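Side-chain contacts in PROTEIN (hypothetical protein EF0366) (Enterococcus faecalis, PDB 1VPY), which is of unknown function but belongs to the DUF72 family and folds as a TIM alpha/beta barrel: residues Leu16-Phe21 and Glu265-Met270; Thr89-Glu94 and Ile98-Glu103; Gln164-Met169 and Phe174-Val179. One frame throughout, in Å; residues are numbered along the deposited sequence.

Interaction 1 (Leu16-Phe21 and Glu265-Met270); sequences LGLTSF and ENALQM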
# COMPACT_ATOMS: atom_id res chain seq x y z
N LEU A 16 -5.19 2.55 10.99
CA LEU A 16 -6.19 2.02 10.07
C LEU A 16 -6.64 3.09 9.08
O LEU A 16 -6.88 4.24 9.46
CB LEU A 16 -7.39 1.47 10.83
CG LEU A 16 -7.08 0.52 11.99
CD1 LEU A 16 -8.36 0.02 12.62
CD2 LEU A 16 -6.22 -0.64 11.52
N GLY A 17 -6.77 2.70 7.82
CA GLY A 17 -7.14 3.64 6.78
C GLY A 17 -7.88 3.04 5.61
O GLY A 17 -8.02 1.82 5.51
N LEU A 18 -8.35 3.91 4.72
CA LEU A 18 -9.10 3.51 3.53
C LEU A 18 -8.49 4.10 2.27
O LEU A 18 -7.53 4.87 2.33
CB LEU A 18 -10.56 3.98 3.61
CG LEU A 18 -11.37 3.83 4.89
CD1 LEU A 18 -12.67 4.58 4.77
CD2 LEU A 18 -11.61 2.37 5.19
N THR A 19 -9.06 3.72 1.14
CA THR A 19 -8.77 4.34 -0.14
C THR A 19 -9.84 5.39 -0.46
O THR A 19 -9.53 6.47 -0.97
CB THR A 19 -8.77 3.28 -1.24
OG1 THR A 19 -7.80 2.29 -0.92
CG2 THR A 19 -8.44 3.90 -2.58
N SER A 20 -11.09 5.04 -0.14
CA SER A 20 -12.24 5.88 -0.45
C SER A 20 -12.59 6.85 0.67
O SER A 20 -13.69 6.79 1.24
CB SER A 20 -13.45 5.03 -0.83
OG SER A 20 -13.19 4.30 -2.01
N PHE A 21 -11.64 7.74 0.98
CA PHE A 21 -11.98 8.99 1.66
C PHE A 21 -13.02 9.67 0.77
O PHE A 21 -13.91 10.36 1.26
CB PHE A 21 -10.74 9.88 1.88
CG PHE A 21 -10.22 10.56 0.64
CD1 PHE A 21 -9.38 9.89 -0.25
CD2 PHE A 21 -10.56 11.88 0.36
CE1 PHE A 21 -8.91 10.51 -1.40
CE2 PHE A 21 -10.09 12.51 -0.78
CZ PHE A 21 -9.26 11.83 -1.66
N GLU A 265 -16.85 0.49 7.42
CA GLU A 265 -17.52 -0.30 8.44
C GLU A 265 -16.53 -1.32 9.00
O GLU A 265 -16.32 -1.39 10.22
CB GLU A 265 -18.76 -1.00 7.87
CG GLU A 265 -19.63 -1.74 8.89
CD GLU A 265 -20.60 -0.83 9.65
OE1 GLU A 265 -20.69 0.38 9.32
OE2 GLU A 265 -21.29 -1.33 10.57
N ASN A 266 -15.88 -2.06 8.11
CA ASN A 266 -14.87 -3.03 8.49
C ASN A 266 -13.71 -2.43 9.30
O ASN A 266 -13.27 -3.02 10.30
CB ASN A 266 -14.33 -3.77 7.27
CG ASN A 266 -15.36 -4.69 6.62
OD1 ASN A 266 -15.18 -5.12 5.48
ND2 ASN A 266 -16.44 -5.00 7.35
N ALA A 267 -13.21 -1.27 8.87
CA ALA A 267 -12.13 -0.59 9.59
C ALA A 267 -12.57 -0.15 10.99
O ALA A 267 -11.82 -0.29 11.95
CB ALA A 267 -11.60 0.59 8.78
N LEU A 268 -13.80 0.35 11.10
CA LEU A 268 -14.37 0.72 12.40
C LEU A 268 -14.58 -0.50 13.29
O LEU A 268 -14.52 -0.38 14.51
CB LEU A 268 -15.67 1.52 12.23
CG LEU A 268 -15.62 3.05 12.09
CD1 LEU A 268 -14.41 3.65 11.30
CD2 LEU A 268 -16.95 3.56 11.50
N GLN A 269 -14.80 -1.66 12.68
CA GLN A 269 -14.89 -2.93 13.42
C GLN A 269 -13.54 -3.32 14.02
O GLN A 269 -13.45 -3.56 15.22
CB GLN A 269 -15.42 -4.07 12.54
CG GLN A 269 -16.94 -4.11 12.43
CD GLN A 269 -17.43 -5.00 11.29
OE1 GLN A 269 -18.03 -4.52 10.32
NE2 GLN A 269 -17.15 -6.30 11.40
N MSE A 270 -12.51 -3.37 13.17
CA MSE A 270 -11.15 -3.69 13.59
C MSE A 270 -10.68 -2.81 14.74
O MSE A 270 -10.21 -3.31 15.76
CB MSE A 270 -10.20 -3.54 12.42
CG MSE A 270 -9.67 -4.85 11.86
SE MSE A 270 -7.83 -4.69 11.15
CE MSE A 270 -7.15 -3.45 12.47
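Leu16 and Leu18 of the first barrel strand meet Ala267 and Met270 of the last helix, 260-273, in the layer between barrel wall and outer helices of a TIM barrel. The strand and helix segments run antiparallel, at 179°, with their axes 8.7 Å apart. Leu16 lies nearest Ala267 in the backbone, 6.5 Å between CA atoms. Its side chain points at the helix. With CG anti to the carbonyl carbon (chi1 -49°), its CD1 methyl reaches the helix. There it rests against the backbone of Ala267, 3.5 Å from Leu16 CD1 to Ala267 O. The same methyl lies 4.0 Å from Met270 CB. Met270 is modelled as selenomethionine, and its chain bends at chi2 and chi3 to bring CE beside Leu16. The modelled separation of that methyl from Leu16 CD2 is doubtful. Leu18 reaches the helix with the end of its side chain: Leu18 CD2 meets Ala267 CB at 4.0 Å. Ala263 and Ala264, earlier on the same helix, also touch Leu18. Phe255 of strand 250-255 touches both Ala267 and Met270, so the last strand shares this layer. Of the two leucines, Leu16 alone reaches a backbone atom of the helix segment. All four touching residues are buried. The contact is apolar: aliphatic carbons meet each other and one backbone carbonyl oxygen. It therefore rests on shape and on the exclusion of water.

Interaction 2 (Thr89-Glu94 and Ile98-Glu103); sequences TYYASE and ITAFLE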
# COMPACT_ATOMS: atom_id res chain seq x y z
N THR A 89 3.21 8.08 -23.48
CA THR A 89 2.30 9.11 -23.97
C THR A 89 2.58 10.47 -23.32
O THR A 89 2.37 11.51 -23.95
CB THR A 89 0.82 8.73 -23.72
OG1 THR A 89 0.61 7.36 -24.05
CG2 THR A 89 -0.11 9.57 -24.57
N TYR A 90 3.07 10.45 -22.08
CA TYR A 90 3.26 11.67 -21.29
C TYR A 90 4.72 11.96 -20.90
O TYR A 90 5.05 13.10 -20.61
CB TYR A 90 2.40 11.64 -20.03
CG TYR A 90 0.91 11.51 -20.28
CD1 TYR A 90 0.12 12.64 -20.49
CD2 TYR A 90 0.30 10.26 -20.31
CE1 TYR A 90 -1.25 12.53 -20.72
CE2 TYR A 90 -1.07 10.14 -20.54
CZ TYR A 90 -1.83 11.27 -20.74
OH TYR A 90 -3.18 11.13 -20.97
N TYR A 91 5.57 10.94 -20.88
CA TYR A 91 6.96 11.12 -20.45
C TYR A 91 7.96 10.53 -21.45
O TYR A 91 7.79 9.41 -21.92
CB TYR A 91 7.17 10.60 -19.02
CG TYR A 91 6.24 11.27 -18.02
CD1 TYR A 91 6.50 12.55 -17.54
CD2 TYR A 91 5.07 10.63 -17.59
CE1 TYR A 91 5.64 13.18 -16.64
CE2 TYR A 91 4.20 11.26 -16.69
CZ TYR A 91 4.50 12.52 -16.22
OH TYR A 91 3.64 13.14 -15.34
N ALA A 92 8.99 11.32 -21.76
CA ALA A 92 9.98 10.99 -22.80
C ALA A 92 10.88 9.80 -22.46
O ALA A 92 11.32 9.07 -23.36
CB ALA A 92 10.82 12.22 -23.15
N SER A 93 11.17 9.63 -21.17
CA SER A 93 11.95 8.50 -20.67
C SER A 93 11.59 8.22 -19.21
O SER A 93 10.93 9.04 -18.56
CB SER A 93 13.46 8.75 -20.82
OG SER A 93 13.88 9.87 -20.06
N GLU A 94 12.04 7.07 -18.70
CA GLU A 94 11.77 6.66 -17.32
C GLU A 94 12.26 7.71 -16.32
O GLU A 94 11.59 7.95 -15.31
CB GLU A 94 12.43 5.31 -17.03
CG GLU A 94 11.78 4.11 -17.72
CD GLU A 94 12.46 2.77 -17.39
OE1 GLU A 94 13.63 2.77 -16.94
OE2 GLU A 94 11.81 1.72 -17.59
N ILE A 98 10.24 9.76 -13.33
CA ILE A 98 10.60 9.72 -11.91
C ILE A 98 10.78 11.12 -11.33
O ILE A 98 10.29 11.40 -10.23
CB ILE A 98 11.84 8.82 -11.67
CG1 ILE A 98 11.48 7.35 -11.86
CG2 ILE A 98 12.44 9.04 -10.28
CD1 ILE A 98 10.41 6.84 -10.89
N THR A 99 11.44 12.01 -12.08
CA THR A 99 11.64 13.40 -11.66
C THR A 99 10.32 14.15 -11.46
O THR A 99 10.18 14.91 -10.51
CB THR A 99 12.49 14.20 -12.69
OG1 THR A 99 13.56 13.38 -13.17
CG2 THR A 99 13.05 15.47 -12.06
N ALA A 100 9.37 13.94 -12.37
CA ALA A 100 8.06 14.58 -12.28
C ALA A 100 7.31 14.12 -11.04
O ALA A 100 6.73 14.94 -10.32
CB ALA A 100 7.25 14.30 -13.53
N PHE A 101 7.34 12.82 -10.79
CA PHE A 101 6.70 12.24 -9.61
C PHE A 101 7.32 12.78 -8.32
O PHE A 101 6.60 13.29 -7.45
CB PHE A 101 6.74 10.71 -9.64
CG PHE A 101 5.99 10.06 -8.51
CD1 PHE A 101 4.61 9.92 -8.55
CD2 PHE A 101 6.68 9.59 -7.39
CE1 PHE A 101 3.92 9.33 -7.49
CE2 PHE A 101 6.00 9.00 -6.33
CZ PHE A 101 4.61 8.86 -6.38
N LEU A 102 8.64 12.68 -8.21
CA LEU A 102 9.35 13.12 -7.00
C LEU A 102 9.30 14.63 -6.80
O LEU A 102 9.38 15.11 -5.66
CB LEU A 102 10.80 12.63 -7.02
CG LEU A 102 11.09 11.13 -6.92
CD1 LEU A 102 12.58 10.89 -7.02
CD2 LEU A 102 10.53 10.53 -5.63
N GLU A 103 9.18 15.37 -7.90
CA GLU A 103 9.05 16.83 -7.85
C GLU A 103 7.68 17.24 -7.31
O GLU A 103 7.57 18.17 -6.52
CB GLU A 103 9.32 17.48 -9.22
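Ile98 N donates to Glu94 O, closing an i to i+4 backbone bond in the first turn of helix 94-104. The N to O distance is 3.0 Å, and the N-H...O angle is 157°. Ser93 stands at the N-cap position, so the chain passes from loop into helix here. Ile98 also leans its side chain on the same carbonyl, with Ile98 CG1 3.5 Å from Glu94 O. This follows from chi1 of -72°, which sets CG1 beside the backbone N, on the side of the preceding turn. Further back in the loop, Tyr91 points its side chain at the helix. The ring touches through CE1: Tyr91 CE1 lies 3.7 Å from Ala100 CB. The methyl approaches the ring obliquely. Tyr91 CG sits beside the backbone N (chi1 -57°), and the ring spans the gap from loop to helix, where the CA atoms of Tyr91 and Ala100 are 8.9 Å apart. The carboxylate of Glu94 leads away from Ile98. Its OE1 forms a salt bridge with Lys137 of helix 129-141. The loop that follows strand 72-76 thus folds back on the helix it leads into. Ile54 touches Tyr91 from another loop, while Trp141 of helix 129-141 touches both Glu94 and Ile98. Deeper in, the Phe101 ring of the same helix packs edge-to-face with Phe117 of strand 114-120.

Interaction 3 (Gln164-Met169 and Phe174-Val179); sequences QMLQFM and FSLVIV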
# COMPACT_ATOMS: atom_id res chain seq x y z
N GLN A 164 14.56 -16.18 -0.72
CA GLN A 164 15.43 -15.17 -1.34
C GLN A 164 14.61 -13.93 -1.65
O GLN A 164 15.10 -12.81 -1.57
CB GLN A 164 16.07 -15.65 -2.64
CG GLN A 164 16.92 -16.90 -2.53
CD GLN A 164 16.12 -18.16 -2.81
OE1 GLN A 164 15.12 -18.44 -2.14
NE2 GLN A 164 16.55 -18.91 -3.81
N MSE A 165 13.35 -14.17 -2.02
CA MSE A 165 12.41 -13.12 -2.31
C MSE A 165 12.28 -12.19 -1.10
O MSE A 165 12.50 -10.98 -1.21
CB MSE A 165 11.06 -13.74 -2.70
CG MSE A 165 10.05 -12.78 -3.31
SE MSE A 165 9.12 -11.65 -1.97
CE MSE A 165 7.93 -13.01 -1.13
N LEU A 166 11.97 -12.77 0.06
CA LEU A 166 11.86 -12.01 1.31
C LEU A 166 13.19 -11.36 1.66
O LEU A 166 13.21 -10.21 2.12
CB LEU A 166 11.40 -12.91 2.46
CG LEU A 166 9.98 -13.48 2.47
CD1 LEU A 166 9.83 -14.50 3.60
CD2 LEU A 166 8.93 -12.39 2.61
N GLN A 167 14.28 -12.08 1.44
CA GLN A 167 15.64 -11.58 1.67
C GLN A 167 15.96 -10.38 0.77
O GLN A 167 16.56 -9.40 1.22
CB GLN A 167 16.68 -12.69 1.50
CG GLN A 167 18.08 -12.37 2.02
CD GLN A 167 18.12 -12.04 3.52
OE1 GLN A 167 17.22 -12.41 4.29
NE2 GLN A 167 19.16 -11.32 3.93
N PHE A 168 15.56 -10.47 -0.49
CA PHE A 168 15.71 -9.38 -1.45
C PHE A 168 14.94 -8.14 -1.00
O PHE A 168 15.42 -7.02 -1.16
CB PHE A 168 15.26 -9.82 -2.85
CG PHE A 168 15.27 -8.71 -3.86
CD1 PHE A 168 16.44 -8.39 -4.56
CD2 PHE A 168 14.11 -7.98 -4.13
CE1 PHE A 168 16.45 -7.37 -5.50
CE2 PHE A 168 14.12 -6.95 -5.06
CZ PHE A 168 15.29 -6.65 -5.75
N MSE A 169 13.74 -8.35 -0.44
CA MSE A 169 12.94 -7.24 0.07
C MSE A 169 13.58 -6.64 1.31
O MSE A 169 13.66 -5.42 1.44
CB MSE A 169 11.51 -7.70 0.38
CG MSE A 169 10.75 -8.26 -0.82
SE MSE A 169 10.26 -6.93 -2.19
CE MSE A 169 9.57 -8.14 -3.61
N PHE A 174 12.61 -2.84 1.43
CA PHE A 174 11.26 -2.79 0.88
C PHE A 174 10.30 -3.34 1.91
O PHE A 174 10.58 -4.37 2.54
CB PHE A 174 11.15 -3.59 -0.42
CG PHE A 174 11.70 -2.89 -1.63
CD1 PHE A 174 11.54 -1.52 -1.80
CD2 PHE A 174 12.36 -3.61 -2.63
CE1 PHE A 174 12.04 -0.87 -2.94
CE2 PHE A 174 12.86 -2.98 -3.76
CZ PHE A 174 12.71 -1.61 -3.92
N SER A 175 9.18 -2.65 2.11
CA SER A 175 8.12 -3.15 2.97
C SER A 175 7.15 -3.98 2.13
O SER A 175 6.30 -3.44 1.43
CB SER A 175 7.41 -1.99 3.67
OG SER A 175 6.38 -2.47 4.50
N LEU A 176 7.30 -5.31 2.17
CA LEU A 176 6.47 -6.17 1.31
C LEU A 176 5.04 -6.20 1.82
O LEU A 176 4.78 -6.62 2.96
CB LEU A 176 7.04 -7.58 1.20
CG LEU A 176 6.24 -8.55 0.32
CD1 LEU A 176 6.33 -8.20 -1.17
CD2 LEU A 176 6.70 -9.98 0.55
N VAL A 177 4.12 -5.76 0.98
CA VAL A 177 2.73 -5.59 1.38
C VAL A 177 2.05 -6.93 1.66
O VAL A 177 2.02 -7.82 0.79
CB VAL A 177 1.95 -4.75 0.35
CG1 VAL A 177 0.45 -4.83 0.61
CG2 VAL A 177 2.43 -3.28 0.37
N ILE A 178 1.54 -7.08 2.88
CA ILE A 178 0.80 -8.29 3.24
C ILE A 178 -0.63 -8.14 2.73
O ILE A 178 -1.32 -7.18 3.08
CB ILE A 178 0.80 -8.56 4.75
CG1 ILE A 178 2.25 -8.55 5.28
CG2 ILE A 178 0.12 -9.91 5.02
CD1 ILE A 178 2.36 -8.45 6.76
N VAL A 179 -1.06 -9.08 1.88
CA VAL A 179 -2.34 -8.94 1.19
C VAL A 179 -3.39 -10.01 1.49
O VAL A 179 -3.11 -11.21 1.46
CB VAL A 179 -2.17 -8.82 -0.34
CG1 VAL A 179 -1.46 -7.54 -0.69
CG2 VAL A 179 -1.45 -10.06 -0.93
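Met169 O accepts a hydrogen bond from Phe174 N at 2.8 Å, tying the last part of helix 162-171 to the chain that enters the next strand. The N-H...O angle is 142°. Beside this bond the two side chains meet. Met169, a selenomethionine, turns at chi2 (-70°) and brings SE 3.9 Å from Phe174 CB. The selenium lies 5.1 Å from the centroid of the Phe174 ring, in an oblique Met-aromatic contact. The far rim of that ring approaches Phe168. The atom pair is Phe168 CE2 and Phe174 CE2, 4.4 Å apart. Phe168 CE2 lies at the edge of the Phe174 ring, near its plane. This is a helix-to-strand return in a beta-alpha-beta unit of the TIM barrel, made of strand 147-150, helix 162-171 and strand 175-180. Leu176, two residues on from Phe174, again points at the helix. Its CG is anti to the backbone N (chi1 180°), and both methyls reach selenomethionine side chains. Leu176 CD2 is 3.7 Å from Met165 CE, and Leu176 CD1 is 4.1 Å from Met169 CE. The Met165 chain crosses Leu176 at about a right angle. Leu166 also crosses it steeply and adds a methyl-to-methyl contact, Leu166 CD2 to Leu176 CD2 at 3.9 Å. Tyr194 touches Leu166. Thr196 touches Met169, and its OG1 hydrogen-bonds with Phe174 O and Leu176 N. Val132 and Leu135 of helix 129-141 touch Phe168, while Ile147 and Ile149 of strand 147-150 touch Phe174.

In the fold
Interactions 1 and 3 are buried contacts that both pack an outer helix against the same barrel sheet, on opposite sides of the chain's centre, with centres about 24 Å apart. Interaction 1 joins the first strand to the last helix, far apart in sequence. Interaction 3 joins a helix to the strand that directly follows it, and so can add a backbone bond to its apolar contacts. Interaction 2 involves no barrel strand. It is only partly buried, lies farther from the chain's centre, and relies on a helix-start bond and one ring-to-methyl touch. Interactions 2 and 3 both border helix 129-141. Both also fall within the chain closed by 16-21 and 265-270.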